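Angiopoietin-related protein 3 (Homo sapiens, PDB 6EUA) raises plasma triglycerides by inhibiting lipoprotein lipase, and carries a C-terminal fibrinogen-like domain that suffices for endothelial cell adhesion. Local coordinates at residues A[139-150]-A[167-178]. Numbering follows the deposited sequence.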
loop_
_atom_site.group_PDB
_atom_site.type_symbol
_atom_site.label_atom_id
_atom_site.label_comp_id
_atom_site.label_asym_id
_atom_site.label_seq_id
_atom_site.Cartn_x
_atom_site.Cartn_y
_atom_site.Cartn_z
ATOM N N ALA A 139 -24.441 -1.495 19.188
ATOM C CA ALA A 139 -24.264 -0.378 20.106
ATOM C C ALA A 139 -24.837 0.933 19.589
ATOM O O ALA A 139 -24.841 1.918 20.332
ATOM C CB ALA A 139 -22.773 -0.166 20.419
ATOM N N ILE A 140 -25.305 0.979 18.345
ATOM C CA ILE A 140 -25.803 2.204 17.725
ATOM C C ILE A 140 -27.325 2.137 17.719
ATOM O O ILE A 140 -27.891 1.078 17.406
ATOM C CB ILE A 140 -25.222 2.371 16.308
ATOM C CG1 ILE A 140 -23.695 2.262 16.348
ATOM C CG2 ILE A 140 -25.643 3.694 15.681
ATOM C CD1 ILE A 140 -23.049 1.948 15.008
ATOM N N PRO A 141 -28.024 3.210 18.083
ATOM C CA PRO A 141 -29.496 3.183 18.058
ATOM C C PRO A 141 -30.029 2.874 16.665
ATOM O O PRO A 141 -29.598 3.466 15.674
ATOM C CB PRO A 141 -29.882 4.595 18.506
ATOM C CG PRO A 141 -28.700 5.087 19.288
ATOM C CD PRO A 141 -27.497 4.477 18.619
ATOM N N GLU A 142 -30.974 1.939 16.594
ATOM C CA GLU A 142 -31.580 1.547 15.330
ATOM C C GLU A 142 -32.890 2.297 15.089
ATOM O O GLU A 142 -33.568 2.730 16.022
ATOM C CB GLU A 142 -31.854 0.044 15.297
ATOM C CG GLU A 142 -30.641 -0.843 15.450
ATOM C CD GLU A 142 -31.001 -2.321 15.362
ATOM O OE1 GLU A 142 -31.702 -2.702 14.393
ATOM O OE2 GLU A 142 -30.601 -3.093 16.269
ATOM N N ASN A 143 -33.245 2.427 13.805
ATOM C CA ASN A 143 -34.520 3.010 13.373
ATOM C C ASN A 143 -34.680 4.457 13.831
ATOM O O ASN A 143 -35.794 4.933 14.068
ATOM C CB ASN A 143 -35.697 2.158 13.845
ATOM C CG ASN A 143 -35.852 0.910 13.024
ATOM O OD1 ASN A 143 -36.023 0.978 11.805
ATOM N ND2 ASN A 143 -35.765 -0.243 13.676
ATOM N N LYS A 144 -33.557 5.154 13.967
ATOM C CA LYS A 144 -33.514 6.544 14.388
ATOM C C LYS A 144 -32.675 7.339 13.399
ATOM O O LYS A 144 -31.717 6.822 12.813
ATOM C CB LYS A 144 -32.919 6.685 15.800
ATOM C CG LYS A 144 -33.503 5.720 16.823
ATOM C CD LYS A 144 -34.620 6.362 17.600
ATOM C CE LYS A 144 -35.374 5.335 18.441
ATOM N NZ LYS A 144 -36.814 5.265 18.046
ATOM N N ASP A 145 -33.034 8.610 13.235
ATOM C CA ASP A 145 -32.250 9.539 12.423
ATOM C C ASP A 145 -31.022 9.979 13.216
ATOM O O ASP A 145 -31.149 10.666 14.235
ATOM C CB ASP A 145 -33.101 10.743 12.021
ATOM C CG ASP A 145 -34.205 10.379 11.040
ATOM O OD1 ASP A 145 -35.267 11.037 11.056
ATOM O OD2 ASP A 145 -34.007 9.429 10.256
ATOM N N LEU A 146 -29.836 9.589 12.756
ATOM C CA LEU A 146 -28.587 9.912 13.438
ATOM C C LEU A 146 -27.865 11.036 12.705
ATOM O O LEU A 146 -27.503 10.883 11.536
ATOM C CB LEU A 146 -27.685 8.686 13.530
ATOM C CG LEU A 146 -28.369 7.452 14.104
ATOM C CD1 LEU A 146 -27.546 6.234 13.780
ATOM C CD2 LEU A 146 -28.551 7.628 15.597
ATOM N N VAL A 147 -27.609 12.131 13.410
ATOM C CA VAL A 147 -27.021 13.334 12.833
ATOM C C VAL A 147 -25.517 13.329 13.082
ATOM O O VAL A 147 -25.065 13.075 14.207
ATOM C CB VAL A 147 -27.664 14.594 13.434
ATOM C CG1 VAL A 147 -26.957 15.837 12.930
ATOM C CG2 VAL A 147 -29.139 14.630 13.111
ATOM N N PHE A 148 -24.741 13.624 12.041
ATOM C CA PHE A 148 -23.292 13.709 12.170
ATOM C C PHE A 148 -22.871 15.036 12.784
ATOM O O PHE A 148 -23.426 16.090 12.460
ATOM C CB PHE A 148 -22.629 13.557 10.806
ATOM C CG PHE A 148 -21.228 13.026 10.865
ATOM C CD1 PHE A 148 -20.996 11.651 10.896
ATOM C CD2 PHE A 148 -20.141 13.892 10.869
ATOM C CE1 PHE A 148 -19.702 11.145 10.929
ATOM C CE2 PHE A 148 -18.838 13.390 10.907
ATOM C CZ PHE A 148 -18.619 12.016 10.924
ATOM N N SER A 149 -21.865 14.983 13.653
ATOM C CA SER A 149 -21.331 16.176 14.289
ATOM C C SER A 149 -19.824 16.041 14.452
ATOM O O SER A 149 -19.305 14.935 14.642
ATOM C CB SER A 149 -21.985 16.413 15.654
ATOM O OG SER A 149 -23.353 16.746 15.488
ATOM N N THR A 150 -19.131 17.179 14.393
ATOM C CA THR A 150 -17.698 17.277 14.656
ATOM C C THR A 150 -17.459 18.273 15.795
ATOM O O THR A 150 -18.396 18.883 16.313
ATOM C CB THR A 150 -16.940 17.686 13.390
ATOM O OG1 THR A 150 -17.492 18.907 12.881
ATOM C CG2 THR A 150 -17.049 16.596 12.330
ATOM N N GLY A 167 -13.881 13.726 17.749
ATOM C CA GLY A 167 -14.113 13.027 16.502
ATOM C C GLY A 167 -15.487 13.309 15.916
ATOM O O GLY A 167 -16.369 13.910 16.542
ATOM N N GLY A 168 -15.656 12.874 14.668
ATOM C CA GLY A 168 -16.906 13.052 13.943
ATOM C C GLY A 168 -17.692 11.753 13.897
ATOM O O GLY A 168 -17.172 10.716 13.486
ATOM N N TRP A 169 -18.962 11.827 14.306
ATOM C CA TRP A 169 -19.781 10.629 14.463
ATOM C C TRP A 169 -21.257 10.985 14.364
ATOM O O TRP A 169 -21.647 12.150 14.471
ATOM C CB TRP A 169 -19.508 9.923 15.805
ATOM C CG TRP A 169 -19.961 8.485 15.843
ATOM C CD1 TRP A 169 -20.890 7.909 16.703
ATOM C CD2 TRP A 169 -19.507 7.430 14.987
ATOM N NE1 TRP A 169 -21.027 6.572 16.415
ATOM C CE2 TRP A 169 -20.186 6.253 15.372
ATOM C CE3 TRP A 169 -18.584 7.366 13.927
ATOM C CZ2 TRP A 169 -19.975 5.028 14.731
ATOM C CZ3 TRP A 169 -18.362 6.138 13.302
ATOM C CH2 TRP A 169 -19.059 4.993 13.701
ATOM N N TRP A 170 -22.075 9.950 14.172
ATOM C CA TRP A 170 -23.524 10.090 14.075
ATOM C C TRP A 170 -24.148 9.886 15.453
ATOM O O TRP A 170 -23.803 8.931 16.156
ATOM C CB TRP A 170 -24.094 9.072 13.087
ATOM C CG TRP A 170 -23.744 9.268 11.607
ATOM C CD1 TRP A 170 -24.397 10.077 10.703
ATOM C CD2 TRP A 170 -22.691 8.626 10.873
ATOM N NE1 TRP A 170 -23.813 9.971 9.460
ATOM C CE2 TRP A 170 -22.769 9.085 9.534
ATOM C CE3 TRP A 170 -21.693 7.703 11.215
ATOM C CZ2 TRP A 170 -21.885 8.660 8.540
ATOM C CZ3 TRP A 170 -20.817 7.267 10.224
ATOM C CH2 TRP A 170 -20.914 7.758 8.901
ATOM N N TRP A 171 -25.071 10.771 15.832
ATOM C CA TRP A 171 -25.583 10.779 17.197
ATOM C C TRP A 171 -27.093 10.944 17.207
ATOM O O TRP A 171 -27.692 11.486 16.278
ATOM C CB TRP A 171 -24.952 11.898 18.042
ATOM C CG TRP A 171 -23.473 11.701 18.288
ATOM C CD1 TRP A 171 -22.442 12.428 17.750
ATOM C CD2 TRP A 171 -22.863 10.707 19.128
ATOM N NE1 TRP A 171 -21.233 11.948 18.205
ATOM C CE2 TRP A 171 -21.463 10.892 19.047
ATOM C CE3 TRP A 171 -23.364 9.672 19.927
ATOM C CZ2 TRP A 171 -20.561 10.081 19.737
ATOM C CZ3 TRP A 171 -22.465 8.876 20.625
ATOM C CH2 TRP A 171 -21.079 9.087 20.524
ATOM N N HIS A 172 -27.689 10.455 18.291
ATOM C CA HIS A 172 -29.065 10.728 18.669
ATOM C C HIS A 172 -29.049 10.956 20.175
ATOM O O HIS A 172 -28.055 10.664 20.844
ATOM C CB HIS A 172 -29.977 9.564 18.256
ATOM C CG HIS A 172 -31.322 9.560 18.911
ATOM N ND1 HIS A 172 -31.902 8.402 19.378
ATOM C CD2 HIS A 172 -32.235 10.540 19.097
ATOM C CE1 HIS A 172 -33.092 8.678 19.878
ATOM N NE2 HIS A 172 -33.313 9.971 19.731
ATOM N N ASP A 173 -30.146 11.514 20.708
ATOM C CA ASP A 173 -30.267 11.791 22.140
ATOM C C ASP A 173 -29.883 10.604 23.017
ATOM O O ASP A 173 -29.448 10.795 24.158
ATOM C CB ASP A 173 -31.701 12.214 22.483
ATOM C CG ASP A 173 -32.351 13.046 21.395
ATOM O OD1 ASP A 173 -33.483 12.715 20.982
ATOM O OD2 ASP A 173 -31.733 14.035 20.954
ATOM N N GLU A 174 -30.070 9.374 22.520
ATOM C CA GLU A 174 -29.699 8.185 23.281
ATOM C C GLU A 174 -28.189 8.042 23.441
ATOM O O GLU A 174 -27.743 7.367 24.374
ATOM C CB GLU A 174 -30.269 6.931 22.622
ATOM C CG GLU A 174 -31.783 6.920 22.523
ATOM C CD GLU A 174 -32.320 5.681 21.821
ATOM O OE1 GLU A 174 -31.521 4.773 21.497
ATOM O OE2 GLU A 174 -33.545 5.622 21.581
ATOM N N CYS A 175 -27.397 8.644 22.550
ATOM C CA CYS A 175 -25.952 8.781 22.742
ATOM C C CYS A 175 -25.330 7.391 22.729
ATOM O O CYS A 175 -25.508 6.665 21.735
ATOM C CB CYS A 175 -25.697 9.611 24.009
ATOM S SG CYS A 175 -26.018 11.400 23.833
ATOM N N GLY A 176 -24.606 6.987 23.762
ATOM C CA GLY A 176 -24.007 5.674 23.845
ATOM C C GLY A 176 -22.507 5.711 23.597
ATOM O O GLY A 176 -21.956 6.650 23.012
ATOM N N GLU A 177 -21.843 4.645 24.044
ATOM C CA GLU A 177 -20.423 4.418 23.772
ATOM C C GLU A 177 -20.329 3.604 22.487
ATOM O O GLU A 177 -20.306 2.369 22.504
ATOM C CB GLU A 177 -19.749 3.714 24.944
ATOM C CG GLU A 177 -19.091 4.648 25.949
ATOM C CD GLU A 177 -18.856 3.988 27.297
ATOM O OE1 GLU A 177 -17.713 4.056 27.797
ATOM O OE2 GLU A 177 -19.813 3.410 27.864
ATOM N N ASN A 178 -20.268 4.321 21.353
ATOM C CA ASN A 178 -20.281 3.706 20.029
ATOM C C ASN A 178 -19.426 4.478 19.019
ATOM O O ASN A 178 -19.607 4.295 17.806
ATOM C CB ASN A 178 -21.721 3.623 19.510
ATOM C CG ASN A 178 -22.264 4.995 19.068
ATOM O OD1 ASN A 178 -21.810 6.037 19.530
ATOM N ND2 ASN A 178 -23.233 4.986 18.169
#
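Val147 to Ser149 and Trp169 to Trp171 pair as a short antiparallel sheet, with Phe148–Trp170 the non-hydrogen-bonded pair in the middle. Val147 N reaches Trp171 O at 2.9 Å on a lone pair, whereas Trp171 N meets Val147 O from well above the carbonyl plane.

Phe148 and Trp170 leave the sheet on the same face and form a T-shaped pair. The Phe148 edge points at the five-membered ring of Trp170, centroids 4.8 Å apart and planes at 77°, and Phe148 CD1 stands over the centre of the indole. With CG of Phe148 anti to its backbone N (chi1 -154°), one face of the ring also passes above Trp169 N. Leu146 packs beside this pair, CB 3.6 Å from Trp170 CB and CD2 3.6 Å from His172 CB. Trp170 NE1 is hydrogen-bonded to Tyr125 O, satisfying its N-H.

The bent chain of Lys144 lays CD obliquely against the imidazole of His172, 3.6 Å from CE1. Pro141 CB lies 3.4 Å from OE1 of Glu174, which sits inside the type I turn from His172 to Cys175; Cys175 is disulfide-bonded to Cys161.

Within this fibrinogen-like domain, the chemistry implies an aromatic, largely buried sheet giving way to a more polar, partly exposed margin, where His172 ND1 is buried without a partner in the model and Lys144 NZ stays 4.8 Å from Glu174 OE2, too far for a salt bridge, though the opposite charges probably attract.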